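Side-chain contacts in multidrug resistance protein (PDB 1YC9), which probably forms, as a trimeric outer membrane efflux channel, the exit duct through which multidrug pumps expel toxic compounds such as puromycin and acriflavine: residues 212-217 with 229-234; 33-38 with 237-242; 41-46 with 141-146; 150-155 with 422-427; 162-167 with 203-208. The protein carries 1 engineered substitution. One frame throughout, in Å; residues are numbered along the deposited sequence.

Overall arrangement
All five contacts lie in the helical part of the subunit, away from the membrane strands. Helix 117-183 runs through interactions 3, 4 and 5, and helix 189-223 is shared by interactions 1 and 5, whose centres are 18 Å apart. Interactions 2 and 4 are the nearest pair, with centres 10 Å apart: Ile239 reaches Phe423 and Pro237 lies against Tyr151. Interaction 1 joins interaction 3 through the salt bridge Arg230 NH1 to Glu41 OE2 (2.8 Å) and packs on interaction 4 where Ile234 meets Leu154. Interactions 1 and 5 also touch a second subunit, while a bound mercury ion lies about 10 Å from the side chain of Ile143 in interaction 3.

Interaction 1 (212-217 with 229-234); sequences SIQLQK and DRAASI
After helix 189-223 the chain enters the connecting loop of the equatorial region that outer membrane factors wrap around their helical tunnel, and here Ala231 and Ile234 of that loop fold back onto Lys217 of the helix. Ala231 sits close to the helix backbone, its CB 3.4 Å from Lys217 O and 3.9 Å from Lys217 CB. Ile234 takes the next place along: its CB lies 4.0 Å from Lys217 CG, and its CD1 tucks in 3.6 Å from Lys217 O. With CG anti to its carbonyl carbon (chi1 -68°) and the chain extended beyond, Lys217 runs head to tail alongside Ile234 and carries its ammonium group to the peptide at the end of 229-234. NZ has its strongest partner in Tyr158 OH of helix 117-183; its 3.0 Å hydrogen bond to Ile234 O is weak. Water 1 accepts from Lys217 NZ at 2.8 Å and donates to Ala231 O at 2.9 Å, bridging helix and loop. The lysine thus divides its work: CB and CG pack on the alanine and isoleucine, the rest of the chain runs beside their two carbonyl oxygens, and the ammonium tip, held by tyrosine and water and weakly by a carbonyl, ties the loop to two helices.

Interaction 2 (33-38 with 237-242); sequences AQLNHL and PHITLT
Leu35 sends its CG away from the helix with chi1 at 179°, trans to its own nitrogen, and Ile239 answers with a side chain folded at chi2 (-72°), which swings its terminal methyl toward the leucine. The two branches meet at a slant, Leu35 CD2 lying 4.0 Å from Ile239 CD1, and this pair of methyl groups is the apolar touch between 33-38 and 237-242. Beside it, the CB of Gln34 faces the 237-242 segment, and Gln34 and Pro237 have the nearest backbones, with 7.2 Å between Gln34 CA and Pro237 CA. The extended 237-242 segment lies in the loop between helices 189-223 and 260-281 and crosses the outside of the helical bundle, as the equatorial region does in this family. Helix 33-44 is another element of this region, lying against the same bundle. Tyr151 of helix 117-183 packs against both Leu35 and Pro237, and Ile239 rests on Phe423 of helix 398-433. The residues just ahead of helix 33-44 hold the loop by polar contacts: Asp32 OD1 accepts a hydrogen bond from His238 N, Thr240 pairs through its backbone with Tyr30, and Arg29 NH1 bonds to Thr242 O.

Interaction 3 (41-46 with 141-146); sequences EALQHS and LMISTS
The last turn of helix 33-44 comes up to helix 117-183 with Ala42 and Ile143 at the nearest backbone point, 7.4 Å between their CA atoms. Ile143 does the touching with its CG2 branch, which meets two neighbours on the short helix: CG2 is 3.9 Å from Ala42 CB and 3.8 Å from Leu43 CD2. A chi1 of -68° puts that branch trans to the isoleucine nitrogen, and Leu43, extended at chi2, passes alongside Ile143 on an antiparallel course. Leu43 also rests on Trp27, and Ile143 touches Ser48 of helix 47-67. Where helix 33-44 ends, Glu41 O accepts from both Gln44 N and His45 N. The chain then turns, and Ser46 OG donates a 2.7 Å hydrogen bond to Ala42 O, lying in the carbonyl plane on a lone pair at a C=O...O angle of 133°, while it also receives a weak bond from Leu49 N. Within helix 117-183, Thr145 OG1 likewise returns to Leu141 O at 2.7 Å, but from the face of that carbonyl opposite Thr145 N. The whole is a tight turn between helices 33-44 and 47-67, in which Ser46, the N-cap of the second, fastens the end of one helix to the start of the next while the apolar side packs on the long tunnel helix.

Interaction 4 (150-155 with 422-427); sequences AYAELA and AFSLDL
Asp426 OD2 is gripped twice, by a salt bridge from Arg244 NH1 and a hydrogen bond from Tyr30 OH, on the same helix from which Phe423, Ser424 and Leu427 close round Ala152. The two segments run antiparallel, with 174° between their directions and axes 9.8 Å apart, and the nearest backbones are those of Ala152 and Ser424, 6.4 Å from CA to CA. Ala152 supplies the methyl that all three neighbours meet. Phe423, its CG trans to the nitrogen (chi1 -178°), reaches across the gap so that CD2 lies 3.6 Å from Ala152 CB and CE2 3.6 Å from Ala152 CA. Ser424 OG stands 3.8 Å from the same methyl, and Leu427 CD1 comes to 4.1 Å from it. Leu427 also covers a face of the Phe423 ring, its CD1 3.9 Å above the plane and offset toward the rim. Tyr30 meets the Phe423 ring edge-to-face, so the residue whose hydroxyl holds Asp426 also helps to place the phenyl group. These are two helices of the antiparallel bundle that forms the tunnel wall in outer membrane factors. Their interface is almost wholly apolar: one small methyl fits among a ring, a hydroxyl and a leucine branch, and van der Waals contact joins the helices, while the charge of Asp426, away from the interface, is probably balanced by Arg244.

Interaction 5 (162-167 with 203-208); sequences ETVHAA and EAELLG
Val164 lays its CG1 over the backbone of Leu206, 3.8 Å from Leu206 N and 3.8 Å from Leu206 CB, with Glu205 CB a little farther off. A chi1 of 171° sets that methyl trans to the valine nitrogen, and the valine and leucine side chains overlap while heading contrary ways. Leu206 reaches back toward the other helix, its CG also trans to its nitrogen: Leu206 CD1 lies 4.1 Å from His165 N and 4.2 Å from His165 CB, and Leu206 CD2 stands 4.2 Å from His165 CD2. The leucine branches run alongside the histidine. Helices 117-183 and 189-223 follow each other in the chain and pair here as an antiparallel hairpin of the coiled-coil kind that builds the periplasmic tunnel in this family; the short segments cross at -154° with axes 9.2 Å apart. Val202 and Ile209 flank Val164 on its partner helix, and Leu168 packs beside Leu206. Glu205 turns its carboxylate away from the valine, into a salt bridge with Arg413 of helix 398-433, an arginine that also touches Val164. From helix 189-223, Ala204 and Leu207 pack on Thr373 and Ala368 of a second subunit.

Interaction 1 (212-217 with 229-234)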
# COMPACT_ATOMS: atom_id res chain seq x y z
N SER A 212 -9.49 -10.12 23.86
CA SER A 212 -9.39 -8.85 23.13
C SER A 212 -8.70 -7.75 23.93
O SER A 212 -7.88 -7.00 23.40
CB SER A 212 -10.76 -8.37 22.68
OG SER A 212 -11.38 -9.31 21.84
N ILE A 213 -9.02 -7.66 25.21
CA ILE A 213 -8.37 -6.67 26.08
C ILE A 213 -6.87 -6.89 26.08
O ILE A 213 -6.09 -5.93 25.93
CB ILE A 213 -8.95 -6.68 27.52
CG1 ILE A 213 -10.33 -6.04 27.53
CG2 ILE A 213 -7.99 -5.99 28.52
CD1 ILE A 213 -11.16 -6.15 28.85
N GLN A 214 -6.46 -8.14 26.26
CA GLN A 214 -5.04 -8.42 26.29
C GLN A 214 -4.37 -8.19 24.94
O GLN A 214 -3.28 -7.64 24.90
CB GLN A 214 -4.73 -9.83 26.79
CG GLN A 214 -3.25 -10.13 26.85
CD GLN A 214 -2.48 -9.27 27.87
OE1 GLN A 214 -1.45 -8.64 27.51
NE2 GLN A 214 -2.99 -9.19 29.10
N LEU A 215 -5.03 -8.57 23.85
CA LEU A 215 -4.55 -8.26 22.53
C LEU A 215 -4.41 -6.77 22.30
O LEU A 215 -3.44 -6.32 21.70
CB LEU A 215 -5.49 -8.83 21.46
CG LEU A 215 -5.54 -10.35 21.38
CD1 LEU A 215 -6.58 -10.77 20.37
CD2 LEU A 215 -4.14 -10.98 21.09
N GLN A 216 -5.36 -6.02 22.80
CA GLN A 216 -5.31 -4.57 22.66
C GLN A 216 -4.17 -3.95 23.47
O GLN A 216 -3.51 -3.02 23.02
CB GLN A 216 -6.62 -3.96 23.06
CG GLN A 216 -6.73 -2.53 22.54
CD GLN A 216 -6.90 -2.42 21.01
OE1 GLN A 216 -6.78 -1.36 20.50
NE2 GLN A 216 -7.15 -3.53 20.32
N LYS A 217 -3.89 -4.50 24.64
CA LYS A 217 -2.71 -4.08 25.40
C LYS A 217 -1.39 -4.39 24.68
O LYS A 217 -0.45 -3.59 24.70
CB LYS A 217 -2.65 -4.73 26.77
CG LYS A 217 -3.73 -4.25 27.71
CD LYS A 217 -3.76 -5.12 28.97
CE LYS A 217 -4.76 -4.53 29.96
NZ LYS A 217 -4.77 -5.21 31.25
N ASP A 229 6.22 -6.75 27.45
CA ASP A 229 6.27 -6.45 28.90
C ASP A 229 5.67 -5.10 29.32
O ASP A 229 5.24 -4.92 30.46
CB ASP A 229 7.73 -6.43 29.38
CG ASP A 229 8.26 -7.80 29.76
OD1 ASP A 229 8.03 -8.77 28.99
OD2 ASP A 229 8.91 -8.00 30.80
N ARG A 230 5.71 -4.13 28.43
CA ARG A 230 5.00 -2.88 28.63
C ARG A 230 3.48 -3.09 28.75
O ARG A 230 2.77 -2.28 29.38
CB ARG A 230 5.31 -1.92 27.48
CG ARG A 230 4.64 -0.59 27.55
CD ARG A 230 5.05 0.19 28.81
NE ARG A 230 4.42 1.49 28.96
CZ ARG A 230 3.28 1.73 29.57
NH1 ARG A 230 2.86 2.98 29.69
NH2 ARG A 230 2.54 0.75 30.06
N ALA A 231 2.98 -4.12 28.08
CA ALA A 231 1.54 -4.38 28.09
C ALA A 231 1.04 -4.80 29.49
O ALA A 231 -0.14 -4.56 29.83
CB ALA A 231 1.21 -5.43 27.05
N ALA A 232 1.95 -5.36 30.29
CA ALA A 232 1.64 -5.94 31.61
C ALA A 232 1.31 -4.90 32.62
O ALA A 232 0.67 -5.19 33.64
CB ALA A 232 2.84 -6.77 32.12
N SER A 233 1.72 -3.67 32.37
CA SER A 233 1.45 -2.59 33.28
C SER A 233 0.35 -1.68 32.73
O SER A 233 0.07 -0.65 33.29
CB SER A 233 2.73 -1.82 33.59
OG SER A 233 3.22 -1.16 32.44
N ILE A 234 -0.31 -2.07 31.64
CA ILE A 234 -1.43 -1.27 31.17
C ILE A 234 -2.70 -1.66 31.91
O ILE A 234 -3.07 -2.82 31.93
CB ILE A 234 -1.66 -1.39 29.65
CG1 ILE A 234 -0.41 -0.93 28.91
CG2 ILE A 234 -2.88 -0.56 29.27
CD1 ILE A 234 -0.48 -1.10 27.34
O HOH W 1 -2.03 -5.66 31.72

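Interaction 2 (33-38 with 237-242)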
# COMPACT_ATOMS: atom_id res chain seq x y z
N ALA A 33 -3.72 10.02 32.92
CA ALA A 33 -2.27 10.04 32.91
C ALA A 33 -1.53 8.83 32.33
O ALA A 33 -0.49 8.98 31.73
CB ALA A 33 -1.76 10.17 34.38
N GLN A 34 -2.08 7.63 32.46
CA GLN A 34 -1.97 6.58 31.47
C GLN A 34 -1.86 6.89 30.00
O GLN A 34 -0.84 6.53 29.39
CB GLN A 34 -2.87 5.39 31.75
CG GLN A 34 -2.23 4.09 31.19
CD GLN A 34 -3.02 2.87 31.44
OE1 GLN A 34 -4.24 2.82 31.19
NE2 GLN A 34 -2.33 1.84 31.88
N LEU A 35 -2.88 7.51 29.45
CA LEU A 35 -2.84 7.87 28.04
C LEU A 35 -1.70 8.82 27.79
O LEU A 35 -0.89 8.64 26.88
CB LEU A 35 -4.16 8.51 27.63
CG LEU A 35 -4.23 8.96 26.16
CD1 LEU A 35 -3.88 7.79 25.25
CD2 LEU A 35 -5.61 9.49 25.86
N ASN A 36 -1.61 9.85 28.62
CA ASN A 36 -0.51 10.80 28.55
C ASN A 36 0.84 10.15 28.51
O ASN A 36 1.67 10.52 27.71
CB ASN A 36 -0.53 11.74 29.76
CG ASN A 36 -1.72 12.65 29.76
OD1 ASN A 36 -2.49 12.68 28.81
ND2 ASN A 36 -1.86 13.42 30.84
N HIS A 37 1.06 9.19 29.40
CA HIS A 37 2.34 8.52 29.49
C HIS A 37 2.67 7.66 28.23
O HIS A 37 3.82 7.67 27.74
CB HIS A 37 2.41 7.63 30.71
CG HIS A 37 3.80 7.48 31.25
ND1 HIS A 37 4.67 6.52 30.78
CD2 HIS A 37 4.48 8.17 32.20
CE1 HIS A 37 5.83 6.62 31.41
NE2 HIS A 37 5.74 7.62 32.28
N LEU A 38 1.67 6.94 27.74
CA LEU A 38 1.81 6.15 26.51
C LEU A 38 2.20 7.04 25.33
O LEU A 38 3.14 6.73 24.63
CB LEU A 38 0.49 5.42 26.20
CG LEU A 38 0.17 4.25 27.13
CD1 LEU A 38 -1.26 3.79 26.98
CD2 LEU A 38 1.13 3.12 26.87
N PRO A 237 -8.52 2.17 31.37
CA PRO A 237 -8.57 3.61 31.11
C PRO A 237 -9.56 4.35 32.00
O PRO A 237 -10.56 3.76 32.44
CB PRO A 237 -9.05 3.70 29.66
CG PRO A 237 -8.63 2.38 29.06
CD PRO A 237 -8.90 1.40 30.16
N HIS A 238 -9.31 5.63 32.19
CA HIS A 238 -10.21 6.51 32.94
C HIS A 238 -10.20 7.81 32.18
O HIS A 238 -9.48 8.73 32.53
CB HIS A 238 -9.73 6.68 34.40
CG HIS A 238 -9.59 5.37 35.13
ND1 HIS A 238 -10.68 4.63 35.54
CD2 HIS A 238 -8.49 4.66 35.49
CE1 HIS A 238 -10.26 3.53 36.16
NE2 HIS A 238 -8.93 3.52 36.13
N ILE A 239 -10.98 7.85 31.11
CA ILE A 239 -11.07 8.98 30.20
C ILE A 239 -12.16 9.94 30.65
O ILE A 239 -13.28 9.53 30.93
CB ILE A 239 -11.39 8.43 28.75
CG1 ILE A 239 -10.19 7.69 28.18
CG2 ILE A 239 -11.92 9.54 27.79
CD1 ILE A 239 -9.05 8.56 27.78
N THR A 240 -11.83 11.23 30.69
CA THR A 240 -12.81 12.27 30.92
C THR A 240 -13.08 12.96 29.61
O THR A 240 -12.19 13.52 29.01
CB THR A 240 -12.31 13.29 31.99
OG1 THR A 240 -12.20 12.62 33.25
CG2 THR A 240 -13.31 14.39 32.22
N LEU A 241 -14.32 12.88 29.18
CA LEU A 241 -14.77 13.50 27.96
C LEU A 241 -15.51 14.76 28.29
O LEU A 241 -16.51 14.71 28.99
CB LEU A 241 -15.71 12.53 27.24
CG LEU A 241 -15.60 12.30 25.75
CD1 LEU A 241 -14.13 12.13 25.36
CD2 LEU A 241 -16.42 11.10 25.38
N THR A 242 -15.04 15.89 27.77
CA THR A 242 -15.68 17.20 27.87
C THR A 242 -16.15 17.63 26.48
O THR A 242 -15.38 17.52 25.53
CB THR A 242 -14.65 18.24 28.35
OG1 THR A 242 -14.17 17.89 29.65
CG2 THR A 242 -15.27 19.61 28.52

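Interaction 3 (41-46 with 141-146)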
# COMPACT_ATOMS: atom_id res chain seq x y z
N GLU A 41 5.82 8.54 25.91
CA GLU A 41 6.82 7.51 25.65
C GLU A 41 7.09 7.35 24.15
O GLU A 41 8.26 7.33 23.73
CB GLU A 41 6.37 6.14 26.20
CG GLU A 41 6.46 5.98 27.71
CD GLU A 41 5.67 4.74 28.17
OE1 GLU A 41 5.96 3.63 27.71
OE2 GLU A 41 4.73 4.88 28.97
N ALA A 42 6.02 7.21 23.37
CA ALA A 42 6.12 7.03 21.93
C ALA A 42 6.77 8.23 21.26
O ALA A 42 7.50 8.06 20.32
CB ALA A 42 4.74 6.81 21.32
N LEU A 43 6.45 9.45 21.71
CA LEU A 43 7.03 10.66 21.13
C LEU A 43 8.48 10.98 21.58
O LEU A 43 9.12 11.84 21.01
CB LEU A 43 6.09 11.84 21.38
CG LEU A 43 4.74 11.74 20.65
CD1 LEU A 43 3.87 12.98 20.94
CD2 LEU A 43 4.87 11.52 19.13
N GLN A 44 8.96 10.29 22.60
CA GLN A 44 10.32 10.51 23.09
C GLN A 44 11.31 9.59 22.38
O GLN A 44 12.36 10.03 21.91
CB GLN A 44 10.39 10.29 24.60
CG GLN A 44 11.64 10.84 25.25
N HIS A 45 10.95 8.31 22.32
CA HIS A 45 11.73 7.31 21.63
C HIS A 45 10.79 6.16 21.26
O HIS A 45 10.18 5.55 22.13
CB HIS A 45 12.89 6.78 22.49
CG HIS A 45 13.91 6.00 21.71
ND1 HIS A 45 13.87 4.62 21.60
CD2 HIS A 45 14.96 6.40 20.95
CE1 HIS A 45 14.87 4.21 20.84
NE2 HIS A 45 15.54 5.27 20.42
N SER A 46 10.68 5.89 19.96
CA SER A 46 9.95 4.74 19.42
C SER A 46 10.40 4.64 17.96
O SER A 46 10.85 5.64 17.41
CB SER A 46 8.45 4.92 19.51
OG SER A 46 7.94 5.93 18.64
N LEU A 141 1.28 13.38 14.52
CA LEU A 141 -0.16 13.21 14.62
C LEU A 141 -0.58 11.77 14.43
O LEU A 141 -1.47 11.27 15.11
CB LEU A 141 -0.87 14.09 13.59
CG LEU A 141 -2.24 14.75 13.80
CD1 LEU A 141 -3.25 14.37 12.71
CD2 LEU A 141 -2.81 14.70 15.22
N MET A 142 0.07 11.09 13.48
CA MET A 142 -0.25 9.70 13.18
C MET A 142 0.12 8.79 14.34
O MET A 142 -0.57 7.80 14.61
CB MET A 142 0.47 9.25 11.90
CG MET A 142 0.25 7.79 11.55
SD MET A 142 1.00 7.33 9.98
CE MET A 142 2.72 7.70 10.30
N ILE A 143 1.21 9.12 15.02
CA ILE A 143 1.63 8.39 16.22
C ILE A 143 0.66 8.60 17.38
O ILE A 143 0.17 7.64 17.99
CB ILE A 143 3.07 8.79 16.62
CG1 ILE A 143 4.06 8.29 15.56
CG2 ILE A 143 3.48 8.20 17.94
CD1 ILE A 143 5.42 8.93 15.64
N SER A 144 0.37 9.86 17.69
CA SER A 144 -0.43 10.12 18.86
C SER A 144 -1.86 9.65 18.64
O SER A 144 -2.44 9.07 19.53
CB SER A 144 -0.39 11.62 19.20
OG SER A 144 -0.84 12.34 18.08
N THR A 145 -2.44 9.87 17.46
CA THR A 145 -3.80 9.46 17.22
C THR A 145 -3.89 7.93 17.12
O THR A 145 -4.92 7.39 17.50
CB THR A 145 -4.44 10.10 16.00
OG1 THR A 145 -3.73 9.75 14.80
CG2 THR A 145 -4.42 11.58 16.09
N SER A 146 -2.86 7.25 16.60
CA SER A 146 -2.93 5.79 16.50
C SER A 146 -2.99 5.19 17.91
O SER A 146 -3.82 4.34 18.17
CB SER A 146 -1.78 5.22 15.66
OG SER A 146 -0.58 5.36 16.37

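Interaction 4 (150-155 with 422-427)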
# COMPACT_ATOMS: atom_id res chain seq x y z
N ALA A 150 -6.29 3.35 19.64
CA ALA A 150 -6.10 2.02 20.23
C ALA A 150 -6.57 2.03 21.70
O ALA A 150 -7.23 1.09 22.15
CB ALA A 150 -4.69 1.56 20.05
N TYR A 151 -6.35 3.17 22.37
CA TYR A 151 -6.78 3.38 23.73
C TYR A 151 -8.29 3.47 23.86
O TYR A 151 -8.87 2.90 24.79
CB TYR A 151 -6.08 4.62 24.29
CG TYR A 151 -5.98 4.68 25.80
CD1 TYR A 151 -5.07 3.89 26.48
CD2 TYR A 151 -6.79 5.55 26.53
CE1 TYR A 151 -4.97 3.95 27.87
CE2 TYR A 151 -6.69 5.63 27.89
CZ TYR A 151 -5.78 4.83 28.55
OH TYR A 151 -5.70 4.91 29.90
N ALA A 152 -8.93 4.14 22.91
CA ALA A 152 -10.35 4.21 22.81
C ALA A 152 -10.96 2.82 22.75
O ALA A 152 -11.96 2.55 23.40
CB ALA A 152 -10.80 5.01 21.61
N GLU A 153 -10.32 1.96 21.97
CA GLU A 153 -10.79 0.61 21.83
C GLU A 153 -10.58 -0.15 23.13
O GLU A 153 -11.46 -0.91 23.54
CB GLU A 153 -10.07 -0.06 20.68
CG GLU A 153 -10.44 -1.53 20.47
CD GLU A 153 -11.90 -1.80 20.17
OE1 GLU A 153 -12.21 -3.00 20.13
OE2 GLU A 153 -12.79 -0.91 20.03
N LEU A 154 -9.43 0.04 23.77
CA LEU A 154 -9.16 -0.58 25.07
C LEU A 154 -10.28 -0.21 26.05
O LEU A 154 -10.82 -1.06 26.74
CB LEU A 154 -7.80 -0.17 25.61
CG LEU A 154 -7.40 -0.86 26.90
CD1 LEU A 154 -7.22 -2.37 26.66
CD2 LEU A 154 -6.12 -0.31 27.45
N ALA A 155 -10.66 1.06 26.08
CA ALA A 155 -11.71 1.54 27.00
C ALA A 155 -13.05 0.89 26.70
O ALA A 155 -13.83 0.55 27.65
CB ALA A 155 -11.83 3.05 26.94
N ALA A 422 -18.35 8.41 21.33
CA ALA A 422 -18.19 9.86 21.63
C ALA A 422 -16.72 10.20 21.75
O ALA A 422 -16.26 11.21 21.21
CB ALA A 422 -18.94 10.22 22.89
N PHE A 423 -15.94 9.34 22.42
CA PHE A 423 -14.51 9.51 22.53
C PHE A 423 -13.86 9.38 21.15
O PHE A 423 -13.08 10.24 20.77
CB PHE A 423 -13.95 8.52 23.52
CG PHE A 423 -12.45 8.62 23.78
CD1 PHE A 423 -11.75 9.81 23.70
CD2 PHE A 423 -11.75 7.47 24.11
CE1 PHE A 423 -10.39 9.86 24.01
CE2 PHE A 423 -10.39 7.49 24.39
CZ PHE A 423 -9.68 8.70 24.31
N SER A 424 -14.23 8.34 20.39
CA SER A 424 -13.70 8.13 19.07
C SER A 424 -13.92 9.29 18.15
O SER A 424 -13.01 9.64 17.39
CB SER A 424 -14.27 6.84 18.47
OG SER A 424 -13.70 5.73 19.19
N LEU A 425 -15.11 9.87 18.21
CA LEU A 425 -15.45 11.04 17.40
C LEU A 425 -14.67 12.28 17.79
O LEU A 425 -14.37 13.13 16.93
CB LEU A 425 -16.94 11.32 17.39
CG LEU A 425 -17.70 10.31 16.53
CD1 LEU A 425 -19.19 10.53 16.69
CD2 LEU A 425 -17.24 10.36 15.04
N ASP A 426 -14.38 12.41 19.08
CA ASP A 426 -13.57 13.54 19.51
C ASP A 426 -12.20 13.37 18.91
O ASP A 426 -11.58 14.32 18.43
CB ASP A 426 -13.53 13.66 21.04
CG ASP A 426 -13.12 15.05 21.49
OD1 ASP A 426 -13.83 16.00 21.09
OD2 ASP A 426 -12.11 15.27 22.17
N LEU A 427 -11.65 12.15 18.98
CA LEU A 427 -10.38 11.89 18.36
C LEU A 427 -10.40 12.07 16.85
O LEU A 427 -9.44 12.55 16.28
CB LEU A 427 -9.86 10.49 18.74
CG LEU A 427 -9.65 10.18 20.21
CD1 LEU A 427 -9.36 8.64 20.38
CD2 LEU A 427 -8.47 10.98 20.76

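Interaction 5 (162-167 with 203-208)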
# COMPACT_ATOMS: atom_id res chain seq x y z
N GLU A 162 -17.16 -4.98 31.75
CA GLU A 162 -17.94 -4.72 32.96
C GLU A 162 -19.40 -5.14 32.74
O GLU A 162 -20.02 -5.82 33.59
CB GLU A 162 -17.87 -3.24 33.31
CG GLU A 162 -18.26 -2.95 34.74
CD GLU A 162 -17.89 -1.54 35.13
OE1 GLU A 162 -18.66 -0.65 34.76
OE2 GLU A 162 -16.83 -1.32 35.79
N THR A 163 -19.94 -4.75 31.61
CA THR A 163 -21.32 -5.06 31.23
C THR A 163 -21.62 -6.56 31.14
O THR A 163 -22.65 -7.07 31.69
CB THR A 163 -21.60 -4.41 29.90
OG1 THR A 163 -21.48 -2.99 30.04
CG2 THR A 163 -23.03 -4.64 29.42
N VAL A 164 -20.71 -7.28 30.51
CA VAL A 164 -20.90 -8.71 30.30
C VAL A 164 -20.65 -9.49 31.62
O VAL A 164 -21.37 -10.44 31.93
CB VAL A 164 -20.07 -9.22 29.08
CG1 VAL A 164 -20.08 -10.75 28.97
CG2 VAL A 164 -20.59 -8.62 27.78
N HIS A 165 -19.66 -9.09 32.39
CA HIS A 165 -19.38 -9.70 33.68
C HIS A 165 -20.59 -9.53 34.62
O HIS A 165 -21.01 -10.49 35.27
CB HIS A 165 -18.11 -9.12 34.29
CG HIS A 165 -17.80 -9.62 35.66
ND1 HIS A 165 -18.46 -9.16 36.77
CD2 HIS A 165 -16.87 -10.51 36.10
CE1 HIS A 165 -17.99 -9.78 37.85
NE2 HIS A 165 -17.01 -10.58 37.47
N ALA A 166 -21.17 -8.32 34.66
CA ALA A 166 -22.35 -8.06 35.49
C ALA A 166 -23.53 -8.89 35.03
O ALA A 166 -24.26 -9.47 35.88
CB ALA A 166 -22.73 -6.59 35.48
N ALA A 167 -23.74 -8.98 33.71
CA ALA A 167 -24.76 -9.85 33.20
C ALA A 167 -24.50 -11.32 33.60
O ALA A 167 -25.45 -12.03 33.96
CB ALA A 167 -24.93 -9.74 31.69
N GLU A 203 -20.53 -16.32 29.60
CA GLU A 203 -19.16 -16.47 30.04
C GLU A 203 -18.17 -16.62 28.88
O GLU A 203 -17.07 -16.09 28.94
CB GLU A 203 -18.98 -17.64 31.01
CG GLU A 203 -17.66 -17.48 31.75
CD GLU A 203 -17.54 -18.34 32.98
OE1 GLU A 203 -18.57 -18.85 33.47
OE2 GLU A 203 -16.41 -18.52 33.43
N ALA A 204 -18.56 -17.37 27.86
CA ALA A 204 -17.73 -17.49 26.67
C ALA A 204 -17.49 -16.13 26.01
O ALA A 204 -16.36 -15.83 25.63
CB ALA A 204 -18.35 -18.42 25.69
N GLU A 205 -18.53 -15.31 25.95
CA GLU A 205 -18.40 -13.93 25.47
C GLU A 205 -17.43 -13.11 26.31
O GLU A 205 -16.56 -12.42 25.77
CB GLU A 205 -19.78 -13.28 25.39
CG GLU A 205 -19.80 -11.94 24.67
CD GLU A 205 -20.13 -12.03 23.18
OE1 GLU A 205 -20.37 -13.15 22.65
OE2 GLU A 205 -20.14 -10.97 22.52
N LEU A 206 -17.53 -13.20 27.63
CA LEU A 206 -16.61 -12.57 28.52
C LEU A 206 -15.14 -12.98 28.32
O LEU A 206 -14.22 -12.12 28.37
CB LEU A 206 -17.02 -12.83 29.97
CG LEU A 206 -16.19 -12.18 31.06
CD1 LEU A 206 -16.16 -10.68 30.94
CD2 LEU A 206 -16.65 -12.61 32.49
N LEU A 207 -14.92 -14.27 28.04
CA LEU A 207 -13.58 -14.74 27.86
C LEU A 207 -12.99 -14.17 26.56
O LEU A 207 -11.83 -13.78 26.53
CB LEU A 207 -13.55 -16.26 27.83
CG LEU A 207 -13.77 -16.93 29.20
CD1 LEU A 207 -13.78 -18.42 28.97
CD2 LEU A 207 -12.71 -16.57 30.24
N GLY A 208 -13.84 -14.06 25.55
CA GLY A 208 -13.46 -13.46 24.28
C GLY A 208 -13.11 -11.99 24.47
O GLY A 208 -12.11 -11.54 23.93